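Local atomic coordinates of methylenetetrahydrofolate--tRNA-(uracil-5-)-methyltransferase TrmFO (Thermus thermophilus, PDB entry 3G5S), a protein that catalyses, with FAD as cofactor and methylenetetrahydrofolate as carbon donor, the formation of 5-methyluridine at position 54 of tRNA. Residues Q261-D266 with M271-G276; L171-R176 with G295-E300; G354-R359 with P365-P370; E327-Y332 with A358-G363. All blocks are in the same frame, centred on the assembly; numbering follows the deposited sequence.

Interaction 1: Q261-D266 with M271-G276; sequences QLRQED and MWSLVG. With GSH (glutathione), chain C; EDO (1,2-ethanediol), chain G.
Arg263 and Ser273 form an antiparallel hydrogen-bonded pair, each amide donating to the other's carbonyl, with Leu262-Leu274 and Gln264-Trp272 as the non-hydrogen-bonded pairs around them. Val275 N to Gln261 O (2.8 Å) and Glu265 N to Met271 O (2.8 Å) prolong the ladder. Beneath Gln264 lies the Trp272 indole: Gln264 CB sits 3.8 Å from the centroid of the Trp272 six-membered ring, almost on its normal, a CH-pi contact over the face. Leu262 O approaches the same ring in plane, at its edge, and Leu262 and Leu274 run side by side on this side of the sheet. The two strands are a beta hairpin within the six-stranded antiparallel sheet, flanked by strands 187-191 and 163-165. On the other side, Glu265 OE2 takes Ser273 OG at 2.6 Å through its anti lone pair, and Arg263 NE, also at 2.6 Å, from above the carboxylate plane. Arg263 NH2 reaches Glu265 OE1 on its syn side, so the guanidinium grips the carboxylate side-on and probably stabilises its negative charge. Ser273 thus ties the salt bridge within segment 261-266 to the partner strand. At the turn, Asp266 OD1 accepts Met271 N (2.8 Å), approached 45° out of the carboxylate plane. Beyond the strand, Gly276 N donates to O31 of the bound glutathione at 2.9 Å.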
loop_
_atom_site.group_PDB
_atom_site.type_symbol
_atom_site.label_atom_id
_atom_site.label_comp_id
_atom_site.label_asym_id
_atom_site.label_seq_id
_atom_site.Cartn_x
_atom_site.Cartn_y
_atom_site.Cartn_z
ATOM N N GLN A 261 -6.326 11.386 18.779
ATOM C CA GLN A 261 -7.432 10.510 18.440
ATOM C C GLN A 261 -6.966 9.402 17.519
ATOM O O GLN A 261 -6.087 9.618 16.682
ATOM C CB GLN A 261 -8.526 11.285 17.720
ATOM C CG GLN A 261 -9.192 12.338 18.546
ATOM C CD GLN A 261 -10.459 12.803 17.897
ATOM O OE1 GLN A 261 -10.441 13.318 16.776
ATOM N NE2 GLN A 261 -11.579 12.604 18.578
ATOM N N LEU A 262 -7.574 8.228 17.657
ATOM C CA LEU A 262 -7.328 7.127 16.740
ATOM C C LEU A 262 -8.637 6.669 16.135
ATOM O O LEU A 262 -9.677 6.684 16.796
ATOM C CB LEU A 262 -6.643 5.954 17.437
ATOM C CG LEU A 262 -5.200 6.235 17.868
ATOM C CD1 LEU A 262 -5.181 6.792 19.264
ATOM C CD2 LEU A 262 -4.364 4.973 17.782
ATOM N N ARG A 263 -8.587 6.274 14.870
ATOM C CA ARG A 263 -9.784 5.787 14.199
ATOM C C ARG A 263 -9.535 4.429 13.567
ATOM O O ARG A 263 -8.423 4.112 13.147
ATOM C CB ARG A 263 -10.279 6.775 13.146
ATOM C CG ARG A 263 -9.513 6.759 11.857
ATOM C CD ARG A 263 -10.242 7.545 10.774
ATOM N NE ARG A 263 -9.824 7.054 9.476
ATOM C CZ ARG A 263 -10.294 7.465 8.303
ATOM N NH1 ARG A 263 -11.220 8.415 8.225
ATOM N NH2 ARG A 263 -9.818 6.907 7.202
ATOM N N GLN A 264 -10.589 3.630 13.494
ATOM C CA GLN A 264 -10.506 2.302 12.918
ATOM C C GLN A 264 -10.378 2.373 11.392
ATOM O O GLN A 264 -11.164 3.057 10.729
ATOM C CB GLN A 264 -11.739 1.500 13.321
ATOM C CG GLN A 264 -11.730 0.081 12.814
ATOM C CD GLN A 264 -12.912 -0.730 13.298
ATOM O OE1 GLN A 264 -13.295 -1.716 12.666
ATOM N NE2 GLN A 264 -13.503 -0.322 14.415
ATOM N N GLU A 265 -9.401 1.657 10.837
ATOM C CA GLU A 265 -9.189 1.660 9.391
ATOM C C GLU A 265 -9.674 0.382 8.712
ATOM O O GLU A 265 -10.224 0.433 7.615
ATOM C CB GLU A 265 -7.714 1.867 9.054
ATOM C CG GLU A 265 -7.164 3.215 9.466
ATOM C CD GLU A 265 -7.880 4.400 8.825
ATOM O OE1 GLU A 265 -8.609 4.228 7.825
ATOM O OE2 GLU A 265 -7.695 5.523 9.331
ATOM N N ASP A 266 -9.444 -0.761 9.346
ATOM C CA ASP A 266 -9.810 -2.042 8.759
ATOM C C ASP A 266 -11.153 -2.538 9.276
ATOM O O ASP A 266 -11.602 -2.159 10.354
ATOM C CB ASP A 266 -8.720 -3.098 9.005
ATOM C CG ASP A 266 -8.511 -3.396 10.475
ATOM O OD1 ASP A 266 -8.695 -2.477 11.301
ATOM O OD2 ASP A 266 -8.139 -4.547 10.804
HETATM N N MSE A 271 -6.451 -2.377 13.028
HETATM C CA MSE A 271 -5.590 -1.297 12.549
HETATM C C MSE A 271 -6.230 0.062 12.786
HETATM O O MSE A 271 -7.294 0.352 12.229
HETATM C CB MSE A 271 -5.304 -1.489 11.056
HETATM C CG MSE A 271 -4.599 -2.792 10.771
HETATM SE SE MSE A 271 -4.519 -3.241 8.900
HETATM C CE MSE A 271 -3.362 -1.856 8.374
ATOM N N TRP A 272 -5.587 0.884 13.614
ATOM C CA TRP A 272 -6.115 2.190 13.987
ATOM C C TRP A 272 -5.107 3.282 13.668
ATOM O O TRP A 272 -3.938 3.198 14.058
ATOM C CB TRP A 272 -6.477 2.209 15.480
ATOM C CG TRP A 272 -7.684 1.362 15.787
ATOM C CD1 TRP A 272 -7.815 0.015 15.591
ATOM C CD2 TRP A 272 -8.939 1.814 16.310
ATOM N NE1 TRP A 272 -9.074 -0.396 15.963
ATOM C CE2 TRP A 272 -9.781 0.688 16.411
ATOM C CE3 TRP A 272 -9.430 3.061 16.701
ATOM C CZ2 TRP A 272 -11.085 0.774 16.889
ATOM C CZ3 TRP A 272 -10.721 3.145 17.178
ATOM C CH2 TRP A 272 -11.535 2.009 17.271
ATOM N N SER A 273 -5.552 4.307 12.948
ATOM C CA SER A 273 -4.657 5.396 12.575
ATOM C C SER A 273 -4.754 6.555 13.552
ATOM O O SER A 273 -5.789 6.775 14.175
ATOM C CB SER A 273 -4.946 5.900 11.159
ATOM O OG SER A 273 -6.179 6.585 11.110
ATOM N N LEU A 274 -3.663 7.304 13.668
ATOM C CA LEU A 274 -3.661 8.551 14.418
ATOM C C LEU A 274 -4.264 9.657 13.562
ATOM O O LEU A 274 -3.714 10.016 12.521
ATOM C CB LEU A 274 -2.244 8.938 14.827
ATOM C CG LEU A 274 -1.652 8.224 16.041
ATOM C CD1 LEU A 274 -1.480 6.733 15.792
ATOM C CD2 LEU A 274 -0.329 8.858 16.420
ATOM N N VAL A 275 -5.389 10.201 14.003
ATOM C CA VAL A 275 -6.156 11.135 13.190
ATOM C C VAL A 275 -5.453 12.482 13.084
ATOM O O VAL A 275 -5.123 13.097 14.093
ATOM C CB VAL A 275 -7.575 11.321 13.769
ATOM C CG1 VAL A 275 -8.350 12.360 12.966
ATOM C CG2 VAL A 275 -8.315 9.989 13.790
ATOM N N GLY A 276 -5.214 12.936 11.860
ATOM C CA GLY A 276 -4.604 14.235 11.655
ATOM C C GLY A 276 -3.101 14.259 11.868
ATOM O O GLY A 276 -2.520 15.330 12.040
HETATM N N1 GSH C . -4.750 11.635 0.310
HETATM C CA1 GSH C . -6.195 11.685 0.189
HETATM C C1 GSH C . -6.689 12.945 -0.506
HETATM O O11 GSH C . -5.750 13.816 -1.058
HETATM O O12 GSH C . -7.831 13.026 -0.822
HETATM C CB1 GSH C . -6.936 11.406 1.494
HETATM C CG1 GSH C . -7.128 12.568 2.461
HETATM C CD1 GSH C . -5.902 13.118 3.187
HETATM O OE1 GSH C . -4.791 12.825 2.881
HETATM N N2 GSH C . -6.145 14.003 4.291
HETATM C CA2 GSH C . -5.064 14.479 5.094
HETATM C C2 GSH C . -5.017 13.805 6.462
HETATM O O2 GSH C . -5.688 14.211 7.351
HETATM C CB2 GSH C . -5.207 15.989 5.191
HETATM S SG2 GSH C . -3.840 16.886 5.957
HETATM N N3 GSH C . -3.842 13.008 6.758
HETATM C CA3 GSH C . -3.655 12.490 8.096
HETATM C C3 GSH C . -4.551 11.310 8.441
HETATM O O31 GSH C . -4.978 11.134 9.539
HETATM O O32 GSH C . -5.066 10.614 7.365
HETATM C C1 EDO G . -13.597 0.300 8.471
HETATM O O1 EDO G . -13.241 -0.537 7.363
HETATM C C2 EDO G . -14.384 1.523 8.007
HETATM O O2 EDO G . -15.266 1.143 6.950
HETATM O O HOH W 1 -5.529 13.283 16.819
#

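Interaction 2: L171-R176 with G295-E300; sequences LTKCFR and GLENAE. With EDO (1,2-ethanediol), chain H.
Lys173 starts with CG opposite its carbonyl carbon (chi1 -67°) and runs extended to CE, which lays CB and CD beside Gly295, before chi4 turns the amine aside; Glu297 bends at chi2 (92°) and folds its carboxylate back to the same glycine. Lys173 CD lies 3.6 Å from Gly295 N and 3.9 Å from Glu297 OE2, the two side chains crossing at about a right angle. Their charges stay apart, with Lys173 NZ 5.0 Å from Glu297 OE2, and a water bridges them, its bond from the lysine being weak. Glu297 OE1 accepts Gly295 N at 2.9 Å. A glutamine here would probably leave Lys173 without its nearby opposite charge and weaken the grip on the glycine amide. Cys174 SG packs against Gly295 CA at 4.3 Å, where a CB on the glycine would clash with the sulfur. The contact is plain packing: it joins the approach to edge strand 175-176 to the loop between helix 283-290 and strand 301-303, the opposite edge of the antiparallel sheet, while Cys174 also rests on strand 187-191.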
loop_
_atom_site.group_PDB
_atom_site.type_symbol
_atom_site.label_atom_id
_atom_site.label_comp_id
_atom_site.label_asym_id
_atom_site.label_seq_id
_atom_site.Cartn_x
_atom_site.Cartn_y
_atom_site.Cartn_z
ATOM N N LEU A 171 -5.471 0.350 26.744
ATOM C CA LEU A 171 -6.793 0.963 26.776
ATOM C C LEU A 171 -7.108 1.665 28.097
ATOM O O LEU A 171 -8.048 2.453 28.173
ATOM C CB LEU A 171 -7.872 -0.066 26.438
ATOM C CG LEU A 171 -7.765 -0.684 25.042
ATOM C CD1 LEU A 171 -8.731 -1.848 24.899
ATOM C CD2 LEU A 171 -8.009 0.360 23.958
ATOM N N THR A 172 -6.323 1.396 29.134
ATOM C CA THR A 172 -6.567 2.053 30.416
ATOM C C THR A 172 -6.199 3.534 30.366
ATOM O O THR A 172 -6.487 4.281 31.300
ATOM C CB THR A 172 -5.801 1.386 31.581
ATOM O OG1 THR A 172 -4.398 1.652 31.453
ATOM C CG2 THR A 172 -6.044 -0.123 31.612
ATOM N N LYS A 173 -5.559 3.956 29.280
ATOM C CA LYS A 173 -5.143 5.345 29.137
ATOM C C LYS A 173 -5.901 6.054 28.017
ATOM O O LYS A 173 -5.522 7.149 27.587
ATOM C CB LYS A 173 -3.633 5.428 28.911
ATOM C CG LYS A 173 -2.831 4.982 30.128
ATOM C CD LYS A 173 -1.335 4.978 29.862
ATOM C CE LYS A 173 -0.569 4.446 31.065
ATOM N NZ LYS A 173 -0.805 5.264 32.289
ATOM N N CYS A 174 -6.977 5.431 27.554
ATOM C CA CYS A 174 -7.811 6.020 26.512
ATOM C C CYS A 174 -9.283 5.979 26.878
ATOM O O CYS A 174 -9.689 5.266 27.788
ATOM C CB CYS A 174 -7.660 5.268 25.192
ATOM S SG CYS A 174 -6.030 4.691 24.765
ATOM N N PHE A 175 -10.086 6.737 26.141
ATOM C CA PHE A 175 -11.535 6.625 26.239
ATOM C C PHE A 175 -12.174 6.703 24.858
ATOM O O PHE A 175 -11.716 7.461 24.001
ATOM C CB PHE A 175 -12.127 7.651 27.219
ATOM C CG PHE A 175 -11.906 9.092 26.831
ATOM C CD1 PHE A 175 -10.747 9.764 27.198
ATOM C CD2 PHE A 175 -12.884 9.790 26.140
ATOM C CE1 PHE A 175 -10.562 11.097 26.864
ATOM C CE2 PHE A 175 -12.705 11.114 25.804
ATOM C CZ PHE A 175 -11.540 11.771 26.163
ATOM N N ARG A 176 -13.202 5.886 24.638
ATOM C CA ARG A 176 -13.939 5.890 23.378
ATOM C C ARG A 176 -14.991 6.983 23.427
ATOM O O ARG A 176 -15.829 7.011 24.327
ATOM C CB ARG A 176 -14.644 4.546 23.133
ATOM C CG ARG A 176 -13.769 3.389 22.640
ATOM C CD ARG A 176 -13.351 3.514 21.166
ATOM N NE ARG A 176 -14.387 3.142 20.197
ATOM C CZ ARG A 176 -14.507 1.939 19.637
ATOM N NH1 ARG A 176 -13.666 0.963 19.955
ATOM N NH2 ARG A 176 -15.473 1.710 18.757
ATOM N N GLY A 295 -1.091 5.699 26.341
ATOM C CA GLY A 295 -1.788 4.595 25.710
ATOM C C GLY A 295 -0.966 3.910 24.630
ATOM O O GLY A 295 -1.176 2.733 24.339
ATOM N N LEU A 296 -0.020 4.641 24.050
ATOM C CA LEU A 296 0.750 4.137 22.921
ATOM C C LEU A 296 2.208 3.838 23.276
ATOM O O LEU A 296 3.039 3.651 22.385
ATOM C CB LEU A 296 0.668 5.120 21.744
ATOM C CG LEU A 296 -0.752 5.467 21.283
ATOM C CD1 LEU A 296 -0.710 6.373 20.062
ATOM C CD2 LEU A 296 -1.571 4.217 20.979
ATOM N N GLU A 297 2.514 3.770 24.569
ATOM C CA GLU A 297 3.892 3.584 25.009
ATOM C C GLU A 297 4.542 2.323 24.446
ATOM O O GLU A 297 5.759 2.280 24.253
ATOM C CB GLU A 297 3.972 3.585 26.538
ATOM C CG GLU A 297 3.710 4.949 27.163
ATOM C CD GLU A 297 2.252 5.189 27.526
ATOM O OE1 GLU A 297 1.370 4.412 27.098
ATOM O OE2 GLU A 297 1.985 6.168 28.252
ATOM N N ASN A 298 3.733 1.297 24.199
ATOM C CA ASN A 298 4.233 0.058 23.616
ATOM C C ASN A 298 3.521 -0.284 22.313
ATOM O O ASN A 298 3.416 -1.444 21.929
ATOM C CB ASN A 298 4.109 -1.079 24.623
ATOM C CG ASN A 298 4.984 -0.858 25.834
ATOM O OD1 ASN A 298 6.202 -1.004 25.760
ATOM N ND2 ASN A 298 4.372 -0.481 26.949
ATOM N N ALA A 299 3.038 0.742 21.631
ATOM C CA ALA A 299 2.313 0.539 20.389
ATOM C C ALA A 299 3.192 -0.097 19.323
ATOM O O ALA A 299 4.380 0.223 19.209
ATOM C CB ALA A 299 1.754 1.855 19.891
ATOM N N GLU A 300 2.591 -1.000 18.549
ATOM C CA GLU A 300 3.235 -1.605 17.389
ATOM C C GLU A 300 2.736 -0.865 16.155
ATOM O O GLU A 300 1.554 -0.915 15.821
ATOM C CB GLU A 300 2.887 -3.094 17.280
ATOM C CG GLU A 300 3.486 -3.771 16.050
ATOM C CD GLU A 300 3.142 -5.254 15.934
ATOM O OE1 GLU A 300 2.895 -5.908 16.970
ATOM O OE2 GLU A 300 3.131 -5.772 14.796
HETATM C C1 EDO H . 2.504 -9.694 16.069
HETATM O O1 EDO H . 1.974 -8.616 16.850
HETATM C C2 EDO H . 2.354 -9.372 14.588
HETATM O O2 EDO H . 3.229 -8.290 14.249
HETATM O O HOH W 2 1.062 7.092 30.673
#

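Interaction 3: G354-R359 with P365-P370; sequences GLNAAR and PPVAPP
A polar side-chain-to-backbone contact fastens the proline-rich segment 365-370 to the last turns of helix 343-361, from which the chain has just doubled back. Asn356 does this with both ends of its amide: OD1 accepts Val367 N at 2.8 Å, the donor tilted 31° from the carbonyl plane, and ND2 donates a hydrogen bond to Val367 O at 2.9 Å, lying in both planes. One residue's N-H and C=O are thus satisfied by a single side chain, as a neighbouring strand might satisfy them. Pro366 CB packs 3.4 Å from Asn356 OD1. One turn further on, Arg359 bends at chi3 (59°) and turns the side of its guanidinium to Pro365 O, which receives NE at 2.8 Å and NH1 at 2.9 Å near the guanidinium plane. Val367 CG1 sits over one face of that group, offset toward its rim, 3.5 Å above its plane, and is likely to limit its tilting. A methionine in place of Arg359 would probably leave Pro365 O without both donors and Val367 without the flat surface it packs on. Val367 CG2 meets Leu355 CD2 at 3.8 Å, an apolar patch beside the polar grips. Around the contact, Trp427 of helix 409-429 packs on Leu355 and Val367, Asn356 touches Tyr332 of strand 331-333, and Leu355 reaches helix 11-22; segment 365-370 leads on to helix 374-384.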
loop_
_atom_site.group_PDB
_atom_site.type_symbol
_atom_site.label_atom_id
_atom_site.label_comp_id
_atom_site.label_asym_id
_atom_site.label_seq_id
_atom_site.Cartn_x
_atom_site.Cartn_y
_atom_site.Cartn_z
ATOM N N GLY A 354 -3.785 -9.320 -13.406
ATOM C CA GLY A 354 -3.528 -10.064 -14.626
ATOM C C GLY A 354 -4.217 -11.419 -14.627
ATOM O O GLY A 354 -4.753 -11.854 -15.645
ATOM N N LEU A 355 -4.194 -12.094 -13.482
ATOM C CA LEU A 355 -4.864 -13.375 -13.343
ATOM C C LEU A 355 -6.360 -13.229 -13.611
ATOM O O LEU A 355 -6.949 -14.014 -14.356
ATOM C CB LEU A 355 -4.621 -13.941 -11.941
ATOM C CG LEU A 355 -5.368 -15.228 -11.584
ATOM C CD1 LEU A 355 -5.065 -16.374 -12.552
ATOM C CD2 LEU A 355 -5.012 -15.622 -10.161
ATOM N N ASN A 356 -6.974 -12.228 -12.996
ATOM C CA ASN A 356 -8.404 -12.047 -13.168
ATOM C C ASN A 356 -8.795 -11.563 -14.558
ATOM O O ASN A 356 -9.818 -11.981 -15.092
ATOM C CB ASN A 356 -8.989 -11.192 -12.051
ATOM C CG ASN A 356 -9.125 -11.983 -10.765
ATOM O OD1 ASN A 356 -9.366 -13.192 -10.808
ATOM N ND2 ASN A 356 -8.961 -11.321 -9.625
ATOM N N ALA A 357 -7.964 -10.716 -15.153
ATOM C CA ALA A 357 -8.175 -10.299 -16.536
ATOM C C ALA A 357 -8.057 -11.493 -17.490
ATOM O O ALA A 357 -8.843 -11.625 -18.431
ATOM C CB ALA A 357 -7.183 -9.215 -16.908
ATOM N N ALA A 358 -7.078 -12.362 -17.240
ATOM C CA ALA A 358 -6.898 -13.557 -18.055
ATOM C C ALA A 358 -8.120 -14.450 -17.923
ATOM O O ALA A 358 -8.647 -14.976 -18.910
ATOM C CB ALA A 358 -5.647 -14.302 -17.625
ATOM N N ARG A 359 -8.565 -14.641 -16.686
ATOM C CA ARG A 359 -9.757 -15.446 -16.453
ATOM C C ARG A 359 -10.985 -14.867 -17.153
ATOM O O ARG A 359 -11.769 -15.589 -17.768
ATOM C CB ARG A 359 -9.982 -15.660 -14.952
ATOM C CG ARG A 359 -8.914 -16.577 -14.339
ATOM C CD ARG A 359 -9.048 -16.702 -12.815
ATOM N NE ARG A 359 -10.346 -17.234 -12.415
ATOM C CZ ARG A 359 -10.659 -18.527 -12.398
ATOM N NH1 ARG A 359 -11.877 -18.902 -12.042
ATOM N NH2 ARG A 359 -9.761 -19.447 -12.732
ATOM N N PRO A 365 -14.967 -16.643 -13.839
ATOM C CA PRO A 365 -15.135 -15.647 -12.774
ATOM C C PRO A 365 -13.827 -15.357 -12.039
ATOM O O PRO A 365 -12.927 -16.197 -12.008
ATOM C CB PRO A 365 -16.132 -16.312 -11.823
ATOM C CG PRO A 365 -15.985 -17.770 -12.071
ATOM C CD PRO A 365 -15.569 -17.943 -13.500
ATOM N N PRO A 366 -13.721 -14.165 -11.440
ATOM C CA PRO A 366 -12.477 -13.781 -10.772
ATOM C C PRO A 366 -12.270 -14.497 -9.442
ATOM O O PRO A 366 -13.194 -15.062 -8.856
ATOM C CB PRO A 366 -12.651 -12.277 -10.556
ATOM C CG PRO A 366 -14.116 -12.065 -10.492
ATOM C CD PRO A 366 -14.738 -13.100 -11.395
ATOM N N VAL A 367 -11.030 -14.448 -8.973
ATOM C CA VAL A 367 -10.632 -15.085 -7.727
ATOM C C VAL A 367 -9.852 -14.090 -6.868
ATOM O O VAL A 367 -9.447 -13.028 -7.334
ATOM C CB VAL A 367 -9.768 -16.330 -8.000
ATOM C CG1 VAL A 367 -10.594 -17.428 -8.662
ATOM C CG2 VAL A 367 -8.565 -15.969 -8.858
ATOM N N ALA A 368 -9.644 -14.437 -5.601
ATOM C CA ALA A 368 -8.806 -13.638 -4.717
ATOM C C ALA A 368 -8.253 -14.550 -3.640
ATOM O O ALA A 368 -8.963 -15.414 -3.140
ATOM C CB ALA A 368 -9.587 -12.501 -4.089
ATOM N N PRO A 369 -6.980 -14.364 -3.275
ATOM C CA PRO A 369 -6.367 -15.254 -2.287
ATOM C C PRO A 369 -6.952 -15.027 -0.902
ATOM O O PRO A 369 -7.569 -14.005 -0.640
ATOM C CB PRO A 369 -4.885 -14.872 -2.312
ATOM C CG PRO A 369 -4.753 -13.677 -3.163
ATOM C CD PRO A 369 -6.063 -13.327 -3.775
ATOM N N PRO A 370 -6.742 -15.985 -0.003
ATOM C CA PRO A 370 -7.403 -15.961 1.306
ATOM C C PRO A 370 -6.813 -14.929 2.266
ATOM O O PRO A 370 -5.676 -14.488 2.091
ATOM C CB PRO A 370 -7.160 -17.370 1.841
ATOM C CG PRO A 370 -5.937 -17.835 1.145
ATOM C CD PRO A 370 -5.947 -17.207 -0.211
#

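Interaction 4: E327-Y332 with A358-G363; sequences EAEGLY and ARKALG
Tyr332 lays its hydroxyl end against the aliphatic start of Lys360, with Tyr332 OH 3.3 Å from Lys360 CB and 3.6 Å from Lys360 CG. The lysine leaves the helix with CG opposite its backbone N (chi1 -166°) and then bends at each later torsion, which carries its amine past the tyrosine to Glu329. There Lys360 NZ makes a salt bridge to Glu329 OE2 at 2.7 Å, coming from 36° above the carboxylate plane. Glu329 reaches out fully extended, and the two side chains cross at about a right angle. Lys360 CE also passes 4.0 Å from Gly330 N, in the type II turn Ala328 to Leu331, where Gly330 takes the positive phi that such a turn favours. One lysine therefore serves both a buried phenol and an exposed carboxylate, its hydrocarbon part covering the first while its charge meets the second. Just after it, the helix ends in a Schellman motif, with Gly363 N bonded to Lys360 O. The contact joins strand 331-333, the edge of the parallel sheet in the FAD-binding Rossmann-type fold, to the C-terminal end of helix 343-361. Tyr332 also packs on Ala353 and Ala357 of that helix, and strand 129-131 pairs with its strand on the sheet side.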
loop_
_atom_site.group_PDB
_atom_site.type_symbol
_atom_site.label_atom_id
_atom_site.label_comp_id
_atom_site.label_asym_id
_atom_site.label_seq_id
_atom_site.Cartn_x
_atom_site.Cartn_y
_atom_site.Cartn_z
ATOM N N GLU A 327 -17.868 -1.008 -10.828
ATOM C CA GLU A 327 -18.807 -0.462 -11.801
ATOM C C GLU A 327 -18.238 -0.419 -13.220
ATOM O O GLU A 327 -18.749 0.297 -14.079
ATOM C CB GLU A 327 -19.257 0.940 -11.382
ATOM C CG GLU A 327 -19.900 1.014 -10.006
ATOM C CD GLU A 327 -21.140 0.152 -9.883
ATOM O OE1 GLU A 327 -21.846 -0.024 -10.896
ATOM O OE2 GLU A 327 -21.417 -0.339 -8.769
ATOM N N ALA A 328 -17.180 -1.181 -13.468
ATOM C CA ALA A 328 -16.626 -1.285 -14.813
ATOM C C ALA A 328 -16.091 -2.690 -15.026
ATOM O O ALA A 328 -14.923 -2.980 -14.770
ATOM C CB ALA A 328 -15.554 -0.233 -15.058
ATOM N N GLU A 329 -16.970 -3.571 -15.485
ATOM C CA GLU A 329 -16.612 -4.966 -15.684
ATOM C C GLU A 329 -15.438 -5.086 -16.650
ATOM O O GLU A 329 -15.408 -4.425 -17.684
ATOM C CB GLU A 329 -17.819 -5.743 -16.217
ATOM C CG GLU A 329 -17.630 -7.249 -16.264
ATOM C CD GLU A 329 -18.906 -7.986 -16.630
ATOM O OE1 GLU A 329 -19.945 -7.317 -16.829
ATOM O OE2 GLU A 329 -18.871 -9.232 -16.720
ATOM N N GLY A 330 -14.475 -5.931 -16.303
ATOM C CA GLY A 330 -13.334 -6.172 -17.159
ATOM C C GLY A 330 -12.295 -5.071 -17.153
ATOM O O GLY A 330 -11.371 -5.098 -17.956
ATOM N N LEU A 331 -12.449 -4.105 -16.250
ATOM C CA LEU A 331 -11.418 -3.100 -15.996
ATOM C C LEU A 331 -10.839 -3.380 -14.618
ATOM O O LEU A 331 -11.591 -3.630 -13.675
ATOM C CB LEU A 331 -12.012 -1.687 -16.034
ATOM C CG LEU A 331 -11.023 -0.526 -15.943
ATOM C CD1 LEU A 331 -10.103 -0.475 -17.156
ATOM C CD2 LEU A 331 -11.745 0.804 -15.759
ATOM N N TYR A 332 -9.513 -3.324 -14.511
ATOM C CA TYR A 332 -8.803 -3.643 -13.268
ATOM C C TYR A 332 -7.787 -2.553 -12.982
ATOM O O TYR A 332 -7.334 -1.859 -13.900
ATOM C CB TYR A 332 -8.057 -4.992 -13.385
ATOM C CG TYR A 332 -8.952 -6.101 -13.858
ATOM C CD1 TYR A 332 -9.231 -6.242 -15.207
ATOM C CD2 TYR A 332 -9.565 -6.979 -12.965
ATOM C CE1 TYR A 332 -10.085 -7.196 -15.663
ATOM C CE2 TYR A 332 -10.430 -7.965 -13.423
ATOM C CZ TYR A 332 -10.686 -8.062 -14.787
ATOM O OH TYR A 332 -11.537 -9.008 -15.309
ATOM N N ALA A 358 -7.078 -12.362 -17.240
ATOM C CA ALA A 358 -6.898 -13.557 -18.055
ATOM C C ALA A 358 -8.120 -14.450 -17.923
ATOM O O ALA A 358 -8.647 -14.976 -18.910
ATOM C CB ALA A 358 -5.647 -14.302 -17.625
ATOM N N ARG A 359 -8.565 -14.641 -16.686
ATOM C CA ARG A 359 -9.757 -15.446 -16.453
ATOM C C ARG A 359 -10.985 -14.867 -17.153
ATOM O O ARG A 359 -11.769 -15.589 -17.768
ATOM C CB ARG A 359 -9.982 -15.660 -14.952
ATOM C CG ARG A 359 -8.914 -16.577 -14.339
ATOM C CD ARG A 359 -9.048 -16.702 -12.815
ATOM N NE ARG A 359 -10.346 -17.234 -12.415
ATOM C CZ ARG A 359 -10.659 -18.527 -12.398
ATOM N NH1 ARG A 359 -11.877 -18.902 -12.042
ATOM N NH2 ARG A 359 -9.761 -19.447 -12.732
ATOM N N LYS A 360 -11.127 -13.545 -17.103
ATOM C CA LYS A 360 -12.222 -12.863 -17.812
ATOM C C LYS A 360 -12.191 -13.150 -19.316
ATOM O O LYS A 360 -13.232 -13.402 -19.956
ATOM C CB LYS A 360 -12.099 -11.351 -17.601
ATOM C CG LYS A 360 -13.345 -10.566 -17.991
ATOM C CD LYS A 360 -14.514 -10.964 -17.104
ATOM C CE LYS A 360 -15.392 -9.766 -16.756
ATOM N NZ LYS A 360 -16.435 -9.436 -17.757
ATOM N N ALA A 361 -10.988 -13.089 -19.868
ATOM C CA ALA A 361 -10.773 -13.365 -21.285
ATOM C C ALA A 361 -11.198 -14.796 -21.636
ATOM O O ALA A 361 -11.617 -15.069 -22.765
ATOM C CB ALA A 361 -9.331 -13.121 -21.673
ATOM N N LEU A 362 -11.081 -15.686 -20.655
ATOM C CA LEU A 362 -11.412 -17.105 -20.784
ATOM C C LEU A 362 -12.861 -17.394 -20.381
ATOM O O LEU A 362 -13.300 -18.544 -20.403
ATOM C CB LEU A 362 -10.454 -17.955 -19.938
ATOM C CG LEU A 362 -8.990 -17.931 -20.375
ATOM C CD1 LEU A 362 -8.115 -18.636 -19.355
ATOM C CD2 LEU A 362 -8.828 -18.557 -21.752
ATOM N N GLY A 363 -13.602 -16.349 -20.020
ATOM C CA GLY A 363 -14.990 -16.495 -19.622
ATOM C C GLY A 363 -15.193 -17.055 -18.226
ATOM O O GLY A 363 -16.245 -17.622 -17.926
#

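In the fold
The four contacts fall into two groups on the chain. Interactions 1 and 2 both reach the antiparallel sheet, interaction 1 nested in the loop that interaction 2 closes, and they touch where Trp272 meets Arg176. Interactions 3 and 4, centres about 9 Å apart, share helix 343-361, with Tyr332 packed beside Asn356 and Ala357; centres of interactions 2 and 4 lie about 44 Å apart. Chemistry follows position. Interaction 1 is buried and rests on a strand ladder, with a salt bridge inside one segment tied across by a serine. The other three are partly buried: interaction 3 uses side chains to bond an irregular backbone, interaction 4 depends on one lysine, and interaction 2 has only van der Waals contact and a water bridge.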